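DUF3194 domain-containing protein (Thermococcus onnurineus, PDB 3UEB) is of unknown function but belongs to the UPF0440 family of alpha and beta proteins and is found as an assembly of two identical chains. Local coordinates at residues T33-D36 with Y37-H41; E59-L62 with D63-E67; E96-L99 with R100-N104; Q22-E25 with I26-A30. All blocks are in the same frame, centred on the assembly; numbering follows the deposited sequence.

In the fold
Along the chain the order is contact 4, contact 1, contact 2 and contact 3. Contacts 4 and 1 adjoin on helix 20-41, their centres about 16 Å apart; contact 2 leads into strand 63-71, the middle strand of a three-stranded antiparallel sheet, and contact 3 lies near the end of helix 80-104. Helix 20-41 is the common neighbour. Contacts 1 and 4 both touch contact 2, through I34 on I66 and through G27 on L64, while contact 4 meets contact 3 through L99 on I26. Contacts 1 and 3, about 22 Å apart between centres, do not touch. Contacts 1, 2 and 4 also reach the second subunit, so helix 20-41 serves both core and dimer.

Contact 1. Residues T33-D36 with Y37-H41; sequences TIID and YVFDH
I35 sets its CG2 methyl at the edge of the F39 ring, in the ring plane, with I35 CG2 3.9 Å from F39 CD1. The two side chains lie next to each other one helical turn apart and point the same way; the methyl gets there because CG2 of I35 stands trans to the backbone nitrogen (chi1 -62° for CG1). The carbonyl oxygen of I35 also lies near the ring plane, 3.4 Å from F39 CD1, where an aromatic C-H presents its slightly positive side. I35 O is gripped more firmly by F39 N at 3.1 Å, in an almost straight bond (171° at the hydrogen). It is one of four i to i+4 bonds here, in the last turns of helix 20-41, whose apolar side chains pack on the antiparallel sheet: I34 meets I66 and V68, and V38 meets L70 and I50. If F39 were an alanine, I35 CG2 would probably lose its aromatic neighbour and a gap would open beside I50 and V47, which the ring also touches. Elsewhere, H41 ND1 donates to Y37 O at 2.7 Å, in the carbonyl plane and on a lone pair, though the bond is somewhat bent and the oxygen tilted from the imidazole plane. With this bond made, H41 CE1 lies over the centre of one face of the Y37 ring, whose OH is hydrogen-bonded to E86 OE1. D40 OD2 lies 3.0 Å from D36 O, two acceptors, and D40 OD1 is near E20 OE1 of the second subunit, like charges that might ease protonation of one of the two.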
loop_
_atom_site.group_PDB
_atom_site.type_symbol
_atom_site.label_atom_id
_atom_site.label_comp_id
_atom_site.label_asym_id
_atom_site.label_seq_id
_atom_site.Cartn_x
_atom_site.Cartn_y
_atom_site.Cartn_z
ATOM N N THR A 33 4.527 7.592 1.708
ATOM C CA THR A 33 5.548 8.460 2.283
ATOM C C THR A 33 6.609 7.518 2.863
ATOM O O THR A 33 7.804 7.757 2.743
ATOM C CB THR A 33 4.974 9.343 3.423
ATOM O OG1 THR A 33 4.052 10.298 2.870
ATOM C CG2 THR A 33 6.097 10.081 4.154
ATOM N N ILE A 34 6.153 6.436 3.482
ATOM C CA ILE A 34 7.056 5.464 4.082
ATOM C C ILE A 34 7.876 4.722 3.024
ATOM O O ILE A 34 9.073 4.495 3.212
ATOM C CB ILE A 34 6.269 4.457 4.947
ATOM C CG1 ILE A 34 5.647 5.195 6.139
ATOM C CG2 ILE A 34 7.190 3.336 5.425
ATOM C CD1 ILE A 34 4.750 4.342 7.020
ATOM N N ILE A 35 7.239 4.355 1.912
ATOM C CA ILE A 35 7.931 3.652 0.829
ATOM C C ILE A 35 8.986 4.579 0.224
ATOM O O ILE A 35 10.137 4.187 0.009
ATOM C CB ILE A 35 6.952 3.224 -0.296
ATOM C CG1 ILE A 35 5.918 2.249 0.257
ATOM C CG2 ILE A 35 7.714 2.573 -1.450
ATOM C CD1 ILE A 35 4.761 1.990 -0.700
ATOM N N ASP A 36 8.582 5.810 -0.060
ATOM C CA ASP A 36 9.502 6.782 -0.627
ATOM C C ASP A 36 10.709 6.946 0.283
ATOM O O ASP A 36 11.849 6.917 -0.174
ATOM C CB ASP A 36 8.814 8.143 -0.803
ATOM C CG ASP A 36 7.817 8.150 -1.946
ATOM O OD1 ASP A 36 7.780 7.155 -2.702
ATOM O OD2 ASP A 36 7.080 9.152 -2.090
ATOM N N TYR A 37 10.453 7.108 1.577
ATOM C CA TYR A 37 11.534 7.302 2.527
ATOM C C TYR A 37 12.547 6.168 2.500
ATOM O O TYR A 37 13.743 6.408 2.500
ATOM C CB TYR A 37 10.998 7.441 3.945
ATOM C CG TYR A 37 11.960 8.162 4.849
ATOM C CD1 TYR A 37 11.925 9.551 4.961
ATOM C CD2 TYR A 37 12.923 7.465 5.572
ATOM C CE1 TYR A 37 12.825 10.231 5.776
ATOM C CE2 TYR A 37 13.833 8.135 6.387
ATOM C CZ TYR A 37 13.775 9.517 6.482
ATOM O OH TYR A 37 14.669 10.195 7.277
ATOM N N VAL A 38 12.067 4.931 2.490
ATOM C CA VAL A 38 12.972 3.792 2.470
ATOM C C VAL A 38 13.861 3.777 1.228
ATOM O O VAL A 38 15.072 3.593 1.339
ATOM C CB VAL A 38 12.205 2.468 2.560
ATOM C CG1 VAL A 38 13.146 1.308 2.330
ATOM C CG2 VAL A 38 11.560 2.344 3.937
ATOM N N PHE A 39 13.271 3.992 0.054
ATOM C CA PHE A 39 14.048 3.980 -1.184
ATOM C C PHE A 39 14.896 5.222 -1.420
ATOM O O PHE A 39 15.783 5.215 -2.274
ATOM C CB PHE A 39 13.134 3.749 -2.395
ATOM C CG PHE A 39 12.709 2.319 -2.564
ATOM C CD1 PHE A 39 11.435 1.907 -2.196
ATOM C CD2 PHE A 39 13.602 1.372 -3.074
ATOM C CE1 PHE A 39 11.046 0.568 -2.331
ATOM C CE2 PHE A 39 13.227 0.031 -3.213
ATOM C CZ PHE A 39 11.943 -0.373 -2.840
ATOM N N ASP A 40 14.625 6.295 -0.689
ATOM C CA ASP A 40 15.421 7.503 -0.851
ATOM C C ASP A 40 16.624 7.457 0.076
ATOM O O ASP A 40 17.553 8.252 -0.064
ATOM C CB ASP A 40 14.603 8.764 -0.541
ATOM C CG ASP A 40 13.586 9.089 -1.621
ATOM O OD1 ASP A 40 13.863 8.832 -2.815
ATOM O OD2 ASP A 40 12.512 9.620 -1.274
ATOM N N HIS A 41 16.618 6.521 1.018
ATOM C CA HIS A 41 17.716 6.427 1.969
ATOM C C HIS A 41 18.514 5.131 1.925
ATOM O O HIS A 41 19.496 4.965 2.656
ATOM C CB HIS A 41 17.193 6.676 3.388
ATOM C CG HIS A 41 16.602 8.040 3.576
ATOM N ND1 HIS A 41 15.402 8.415 3.011
ATOM C CD2 HIS A 41 17.072 9.133 4.225
ATOM C CE1 HIS A 41 15.160 9.681 3.300
ATOM N NE2 HIS A 41 16.157 10.141 4.035
#

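Contact 2. Residues E59-L62 with D63-E67; sequences EETL and DLEIE
T61 overlaps the end of E65 with its methyl group: T61 CG2 lies 3.5 Å from E65 OE1, and T61 CB is almost as close to the same oxygen. The two side chains cross at a slant. The contact is one of van der Waals touch, a methyl resting against a carboxylate oxygen, and E65 reaches it because its chain stays extended beyond CG. The other branch of T61 does the polar work. It sits between the backbone nitrogen and the carbonyl carbon (chi1 75°), which turns T61 OG1 to D63 N at 3.0 Å; the bond is bent, 137° at the hydrogen. A threonine oxygen that accepts the N-H two residues ahead makes an ST turn. The same hydroxyl gives its own hydrogen to N57 O, so one small side chain ties two points of the loop together; the hydroxyl makes the turn while the methyl rests on E65, which is why this two-branched residue suits the place. This loop joins strand 49-56 to strand 63-71 as a beta hairpin, in which the backbones of D63 and N57, and of E65 and R55, are hydrogen-bonded. Further along strand 63-71, L64 and I66 pack on helix 20-41, whereas E65 and E67 keep their charged ends on the other face. At the corner D63 has an unusual phi of 147°, to be read with some caution. Its carboxylate is nevertheless well provided with partners: OD2 forms a salt bridge with R58 NE, and OD1 accepts the backbone N-H of L15.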
loop_
_atom_site.group_PDB
_atom_site.type_symbol
_atom_site.label_atom_id
_atom_site.label_comp_id
_atom_site.label_asym_id
_atom_site.label_seq_id
_atom_site.Cartn_x
_atom_site.Cartn_y
_atom_site.Cartn_z
ATOM N N GLU A 59 -15.237 1.147 11.139
ATOM C CA GLU A 59 -16.125 0.532 12.114
ATOM C C GLU A 59 -15.515 -0.399 13.154
ATOM O O GLU A 59 -16.120 -0.622 14.200
ATOM C CB GLU A 59 -17.269 -0.178 11.398
ATOM C CG GLU A 59 -18.296 0.799 10.843
ATOM C CD GLU A 59 -19.717 0.366 11.123
ATOM O OE1 GLU A 59 -20.160 -0.626 10.508
ATOM O OE2 GLU A 59 -20.385 1.012 11.965
ATOM N N GLU A 60 -14.320 -0.929 12.899
ATOM C CA GLU A 60 -13.703 -1.839 13.863
ATOM C C GLU A 60 -12.322 -1.416 14.368
ATOM O O GLU A 60 -11.743 -2.089 15.219
ATOM C CB GLU A 60 -13.620 -3.251 13.264
ATOM C CG GLU A 60 -14.975 -3.864 12.902
ATOM C CD GLU A 60 -14.844 -5.141 12.077
ATOM O OE1 GLU A 60 -14.317 -5.078 10.944
ATOM O OE2 GLU A 60 -15.267 -6.214 12.558
ATOM N N THR A 61 -11.791 -0.310 13.855
ATOM C CA THR A 61 -10.474 0.167 14.292
ATOM C C THR A 61 -10.516 1.680 14.505
ATOM O O THR A 61 -11.572 2.302 14.376
ATOM C CB THR A 61 -9.356 -0.140 13.237
ATOM O OG1 THR A 61 -9.469 0.757 12.125
ATOM C CG2 THR A 61 -9.468 -1.559 12.727
ATOM N N LEU A 62 -9.371 2.268 14.830
ATOM C CA LEU A 62 -9.302 3.708 15.017
ATOM C C LEU A 62 -9.646 4.386 13.691
ATOM O O LEU A 62 -10.127 5.515 13.674
ATOM C CB LEU A 62 -7.899 4.122 15.469
ATOM C CG LEU A 62 -7.722 4.383 16.971
ATOM C CD1 LEU A 62 -8.078 3.138 17.768
ATOM C CD2 LEU A 62 -6.284 4.804 17.243
ATOM N N ASP A 63 -9.393 3.675 12.592
ATOM C CA ASP A 63 -9.666 4.143 11.231
ATOM C C ASP A 63 -8.631 3.607 10.265
ATOM O O ASP A 63 -8.956 2.879 9.323
ATOM C CB ASP A 63 -9.645 5.674 11.133
ATOM C CG ASP A 63 -11.005 6.296 11.385
ATOM O OD1 ASP A 63 -11.062 7.537 11.532
ATOM O OD2 ASP A 63 -12.007 5.548 11.428
ATOM N N LEU A 64 -7.381 3.984 10.506
ATOM C CA LEU A 64 -6.293 3.576 9.649
ATOM C C LEU A 64 -5.205 2.856 10.418
ATOM O O LEU A 64 -4.854 3.232 11.538
ATOM C CB LEU A 64 -5.706 4.805 8.945
ATOM C CG LEU A 64 -4.458 4.617 8.075
ATOM C CD1 LEU A 64 -4.761 3.704 6.875
ATOM C CD2 LEU A 64 -3.996 5.981 7.595
ATOM N N GLU A 65 -4.684 1.802 9.809
ATOM C CA GLU A 65 -3.611 1.041 10.407
ATOM C C GLU A 65 -2.555 0.883 9.334
ATOM O O GLU A 65 -2.862 0.588 8.180
ATOM C CB GLU A 65 -4.105 -0.322 10.904
ATOM C CG GLU A 65 -5.158 -0.209 12.009
ATOM C CD GLU A 65 -5.308 -1.478 12.838
ATOM O OE1 GLU A 65 -6.099 -1.466 13.809
ATOM O OE2 GLU A 65 -4.634 -2.487 12.527
ATOM N N ILE A 66 -1.306 1.127 9.709
ATOM C CA ILE A 66 -0.205 1.015 8.766
ATOM C C ILE A 66 0.800 0.038 9.330
ATOM O O ILE A 66 1.210 0.154 10.482
ATOM C CB ILE A 66 0.499 2.361 8.556
ATOM C CG1 ILE A 66 -0.447 3.354 7.880
ATOM C CG2 ILE A 66 1.763 2.158 7.744
ATOM C CD1 ILE A 66 -0.886 2.944 6.487
ATOM N N GLU A 67 1.195 -0.926 8.517
ATOM C CA GLU A 67 2.154 -1.909 8.965
ATOM C C GLU A 67 3.369 -1.865 8.055
ATOM O O GLU A 67 3.243 -1.948 6.833
ATOM C CB GLU A 67 1.516 -3.294 8.955
ATOM C CG GLU A 67 2.371 -4.360 9.603
ATOM C CD GLU A 67 1.557 -5.572 10.017
ATOM O OE1 GLU A 67 2.169 -6.559 10.485
ATOM O OE2 GLU A 67 0.308 -5.528 9.879
#

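Contact 3. Residues E96-L99 with R100-N104; sequences ERKL and REIAN
Four i to i+4 backbone bonds carry the helix from E96 to A103; R100 N reaches E96 O at 3.1 Å, and A103 N reaches L99 O in a nearly straight bond (172° at the hydrogen). These are the last turns of helix 80-104, an amphipathic helix that lays one side on helix 20-41 and leaves the other to solvent, where charged residues suit it. On the exposed side E96 and R100 form a salt bridge between E96 OE2 and R100 NH1, 3.4 Å long. The side chains cross at about a right angle, with carboxylate and guanidinium planes 49° apart, so the pair is not a flat two-pronged one. CG of E96 stands trans to the backbone N (chi1 -169°), which puts E96 CG 3.3 Å from R100 NH1; the bend at chi2 then swings the carboxylate toward the same nitrogen, while E96 O lies over one face of the guanidinium. R97 turns elsewhere and pairs with E93. A second ion pair, one residue shorter in spacing, joins K98 NZ to E101 OE1 at 3.5 Å. K98 is amphipathic in use: its methylenes cover L29, and K98 CD rests 3.8 Å from I102 CG1. L99 packs on I26, L15 and L18. I102 CG1 also lies 3.1 Å from K98 O, the oxygen that accepts I102 N at 2.8 Å.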
loop_
_atom_site.group_PDB
_atom_site.type_symbol
_atom_site.label_atom_id
_atom_site.label_comp_id
_atom_site.label_asym_id
_atom_site.label_seq_id
_atom_site.Cartn_x
_atom_site.Cartn_y
_atom_site.Cartn_z
ATOM N N GLU A 96 -0.042 15.119 8.852
ATOM C CA GLU A 96 -0.549 16.254 9.618
ATOM C C GLU A 96 -0.671 17.506 8.758
ATOM O O GLU A 96 -1.615 18.276 8.921
ATOM C CB GLU A 96 0.341 16.533 10.837
ATOM C CG GLU A 96 -0.244 17.534 11.839
ATOM C CD GLU A 96 -1.647 17.162 12.310
ATOM O OE1 GLU A 96 -1.962 15.953 12.367
ATOM O OE2 GLU A 96 -2.434 18.080 12.638
ATOM N N ARG A 97 0.272 17.714 7.841
ATOM C CA ARG A 97 0.203 18.882 6.966
ATOM C C ARG A 97 -1.004 18.773 6.050
ATOM O O ARG A 97 -1.686 19.761 5.775
ATOM C CB ARG A 97 1.466 19.005 6.121
ATOM C CG ARG A 97 2.682 19.444 6.906
ATOM C CD ARG A 97 3.860 19.645 5.988
ATOM N NE ARG A 97 5.097 19.828 6.736
ATOM C CZ ARG A 97 6.306 19.787 6.188
ATOM N NH1 ARG A 97 6.433 19.571 4.882
ATOM N NH2 ARG A 97 7.386 19.947 6.945
ATOM N N LYS A 98 -1.258 17.559 5.582
ATOM C CA LYS A 98 -2.380 17.287 4.699
ATOM C C LYS A 98 -3.691 17.519 5.445
ATOM O O LYS A 98 -4.637 18.082 4.895
ATOM C CB LYS A 98 -2.324 15.838 4.220
ATOM C CG LYS A 98 -2.537 15.667 2.736
ATOM C CD LYS A 98 -3.847 16.264 2.263
ATOM C CE LYS A 98 -3.915 16.203 0.748
ATOM N NZ LYS A 98 -2.660 16.757 0.155
ATOM N N LEU A 99 -3.746 17.067 6.694
ATOM C CA LEU A 99 -4.952 17.231 7.501
ATOM C C LEU A 99 -5.271 18.720 7.661
ATOM O O LEU A 99 -6.411 19.138 7.471
ATOM C CB LEU A 99 -4.783 16.568 8.883
ATOM C CG LEU A 99 -4.453 15.066 8.915
ATOM C CD1 LEU A 99 -4.515 14.541 10.353
ATOM C CD2 LEU A 99 -5.440 14.302 8.054
ATOM N N ARG A 100 -4.265 19.517 8.005
ATOM C CA ARG A 100 -4.476 20.947 8.163
ATOM C C ARG A 100 -4.894 21.546 6.826
ATOM O O ARG A 100 -5.758 22.420 6.775
ATOM C CB ARG A 100 -3.205 21.635 8.671
ATOM C CG ARG A 100 -3.098 21.675 10.197
ATOM C CD ARG A 100 -2.118 22.749 10.653
ATOM N NE ARG A 100 -0.731 22.411 10.335
ATOM C CZ ARG A 100 -0.012 21.514 11.000
ATOM N NH1 ARG A 100 -0.546 20.860 12.026
ATOM N NH2 ARG A 100 1.243 21.273 10.640
ATOM N N GLU A 101 -4.286 21.067 5.745
ATOM C CA GLU A 101 -4.616 21.561 4.415
ATOM C C GLU A 101 -6.085 21.290 4.128
ATOM O O GLU A 101 -6.821 22.173 3.689
ATOM C CB GLU A 101 -3.765 20.865 3.354
ATOM C CG GLU A 101 -4.021 21.364 1.944
ATOM C CD GLU A 101 -3.441 20.446 0.889
ATOM O OE1 GLU A 101 -2.225 20.166 0.949
ATOM O OE2 GLU A 101 -4.200 20.003 -0.000
ATOM N N ILE A 102 -6.507 20.058 4.384
ATOM C CA ILE A 102 -7.884 19.672 4.147
ATOM C C ILE A 102 -8.829 20.507 5.008
ATOM O O ILE A 102 -9.800 21.084 4.506
ATOM C CB ILE A 102 -8.085 18.178 4.450
ATOM C CG1 ILE A 102 -7.295 17.343 3.431
ATOM C CG2 ILE A 102 -9.566 17.832 4.425
ATOM C CD1 ILE A 102 -7.369 15.848 3.661
ATOM N N ALA A 103 -8.536 20.577 6.301
ATOM C CA ALA A 103 -9.362 21.344 7.223
ATOM C C ALA A 103 -9.547 22.784 6.739
ATOM O O ALA A 103 -10.635 23.346 6.855
ATOM C CB ALA A 103 -8.738 21.328 8.622
ATOM N N ASN A 104 -8.486 23.374 6.189
ATOM C CA ASN A 104 -8.549 24.748 5.697
ATOM C C ASN A 104 -9.515 24.928 4.520
ATOM O O ASN A 104 -10.206 25.943 4.434
ATOM C CB ASN A 104 -7.151 25.245 5.304
ATOM C CG ASN A 104 -6.227 25.406 6.503
ATOM O OD1 ASN A 104 -6.592 26.020 7.505
ATOM N ND2 ASN A 104 -5.018 24.863 6.397
#

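Contact 4. Residues Q22-E25 with I26-A30; sequences QLIE and IGELA
The first half of helix 20-41 passes here between the antiparallel sheet and helix 80-104, and I24 and E28, one turn apart, meet on its sheet side. I24 CG2 lies 3.6 Å from E28 OE1, the side chains crossing at a slant. CG2 of I24 stands trans to its backbone nitrogen. E28 CG, trans to the carbonyl carbon (chi1 -70°), lies 3.2 Å from I24 O, and the chain extended beyond CG carries OE1 to I24 CG2. I24 O also accepts E28 N at 2.9 Å. The long aliphatic part of E28 suits a place at the border of core and solvent, where it touches M54 of its own chain's strand 49-56 and I35 of the second subunit, while I24 packs on I56 of that strand and on F39 of the second subunit. An alanine in place of E28 would probably leave I24 CG2 and M54 of its own chain less covered and open a gap beside I35 of the second subunit. I26 directs CG1 to Q22 O at 3.2 Å, and its apolar branches meet L15, L18 and V95, as befits a buried isoleucine. G27, with no side chain, lets strand 63-71 come close: L64 CD2 lies 3.6 Å from G27 CA. E25 rests on K98 of helix 80-104, and Q22 OE1 accepts the backbone N-H of S19. Bonds of I26 N to Q22 O, G27 N to L23 O and L29 N to E25 O complete the i to i+4 ladder of a helix between a sheet and a second helix in this alpha and beta fold.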
loop_
_atom_site.group_PDB
_atom_site.type_symbol
_atom_site.label_atom_id
_atom_site.label_comp_id
_atom_site.label_asym_id
_atom_site.label_seq_id
_atom_site.Cartn_x
_atom_site.Cartn_y
_atom_site.Cartn_z
ATOM N N GLN A 22 -11.535 10.403 2.238
ATOM C CA GLN A 22 -10.303 11.095 2.591
ATOM C C GLN A 22 -9.411 10.164 3.409
ATOM O O GLN A 22 -8.203 10.357 3.491
ATOM C CB GLN A 22 -10.618 12.366 3.383
ATOM C CG GLN A 22 -11.516 13.339 2.632
ATOM C CD GLN A 22 -11.932 14.517 3.484
ATOM O OE1 GLN A 22 -12.263 14.358 4.657
ATOM N NE2 GLN A 22 -11.930 15.705 2.896
ATOM N N LEU A 23 -10.020 9.148 4.006
ATOM C CA LEU A 23 -9.286 8.176 4.800
ATOM C C LEU A 23 -8.391 7.357 3.866
ATOM O O LEU A 23 -7.241 7.054 4.197
ATOM C CB LEU A 23 -10.274 7.264 5.527
ATOM C CG LEU A 23 -9.894 6.732 6.906
ATOM C CD1 LEU A 23 -9.544 7.898 7.841
ATOM C CD2 LEU A 23 -11.065 5.946 7.465
ATOM N N ILE A 24 -8.931 6.995 2.706
ATOM C CA ILE A 24 -8.187 6.229 1.704
ATOM C C ILE A 24 -7.010 7.076 1.224
ATOM O O ILE A 24 -5.876 6.601 1.144
ATOM C CB ILE A 24 -9.092 5.867 0.477
ATOM C CG1 ILE A 24 -9.895 4.598 0.768
ATOM C CG2 ILE A 24 -8.251 5.672 -0.780
ATOM C CD1 ILE A 24 -10.913 4.751 1.869
ATOM N N GLU A 25 -7.296 8.334 0.910
ATOM C CA GLU A 25 -6.278 9.265 0.443
ATOM C C GLU A 25 -5.132 9.386 1.456
ATOM O O GLU A 25 -3.957 9.367 1.088
ATOM C CB GLU A 25 -6.908 10.640 0.223
ATOM C CG GLU A 25 -6.012 11.645 -0.466
ATOM C CD GLU A 25 -6.551 13.059 -0.343
ATOM O OE1 GLU A 25 -7.780 13.248 -0.476
ATOM O OE2 GLU A 25 -5.745 13.984 -0.115
ATOM N N ILE A 26 -5.483 9.522 2.732
ATOM C CA ILE A 26 -4.475 9.653 3.775
ATOM C C ILE A 26 -3.726 8.340 3.969
ATOM O O ILE A 26 -2.514 8.333 4.174
ATOM C CB ILE A 26 -5.110 10.084 5.118
ATOM C CG1 ILE A 26 -5.663 11.505 4.988
ATOM C CG2 ILE A 26 -4.070 10.010 6.242
ATOM C CD1 ILE A 26 -4.607 12.547 4.659
ATOM N N GLY A 27 -4.452 7.231 3.899
ATOM C CA GLY A 27 -3.827 5.932 4.042
ATOM C C GLY A 27 -2.766 5.788 2.967
ATOM O O GLY A 27 -1.659 5.316 3.231
ATOM N N GLU A 28 -3.105 6.205 1.748
ATOM C CA GLU A 28 -2.173 6.132 0.631
ATOM C C GLU A 28 -0.997 7.087 0.846
ATOM O O GLU A 28 0.154 6.734 0.591
ATOM C CB GLU A 28 -2.887 6.479 -0.679
ATOM C CG GLU A 28 -3.889 5.438 -1.144
ATOM C CD GLU A 28 -4.657 5.873 -2.386
ATOM O OE1 GLU A 28 -5.455 5.069 -2.905
ATOM O OE2 GLU A 28 -4.466 7.019 -2.840
ATOM N N LEU A 29 -1.287 8.296 1.313
ATOM C CA LEU A 29 -0.233 9.281 1.554
ATOM C C LEU A 29 0.767 8.744 2.582
ATOM O O LEU A 29 1.987 8.853 2.408
ATOM C CB LEU A 29 -0.843 10.593 2.055
ATOM C CG LEU A 29 0.123 11.749 2.344
ATOM C CD1 LEU A 29 0.961 12.056 1.098
ATOM C CD2 LEU A 29 -0.665 12.989 2.773
ATOM N N ALA A 30 0.235 8.149 3.641
ATOM C CA ALA A 30 1.046 7.593 4.717
ATOM C C ALA A 30 1.949 6.471 4.225
ATOM O O ALA A 30 3.169 6.540 4.360
ATOM C CB ALA A 30 0.138 7.073 5.826
#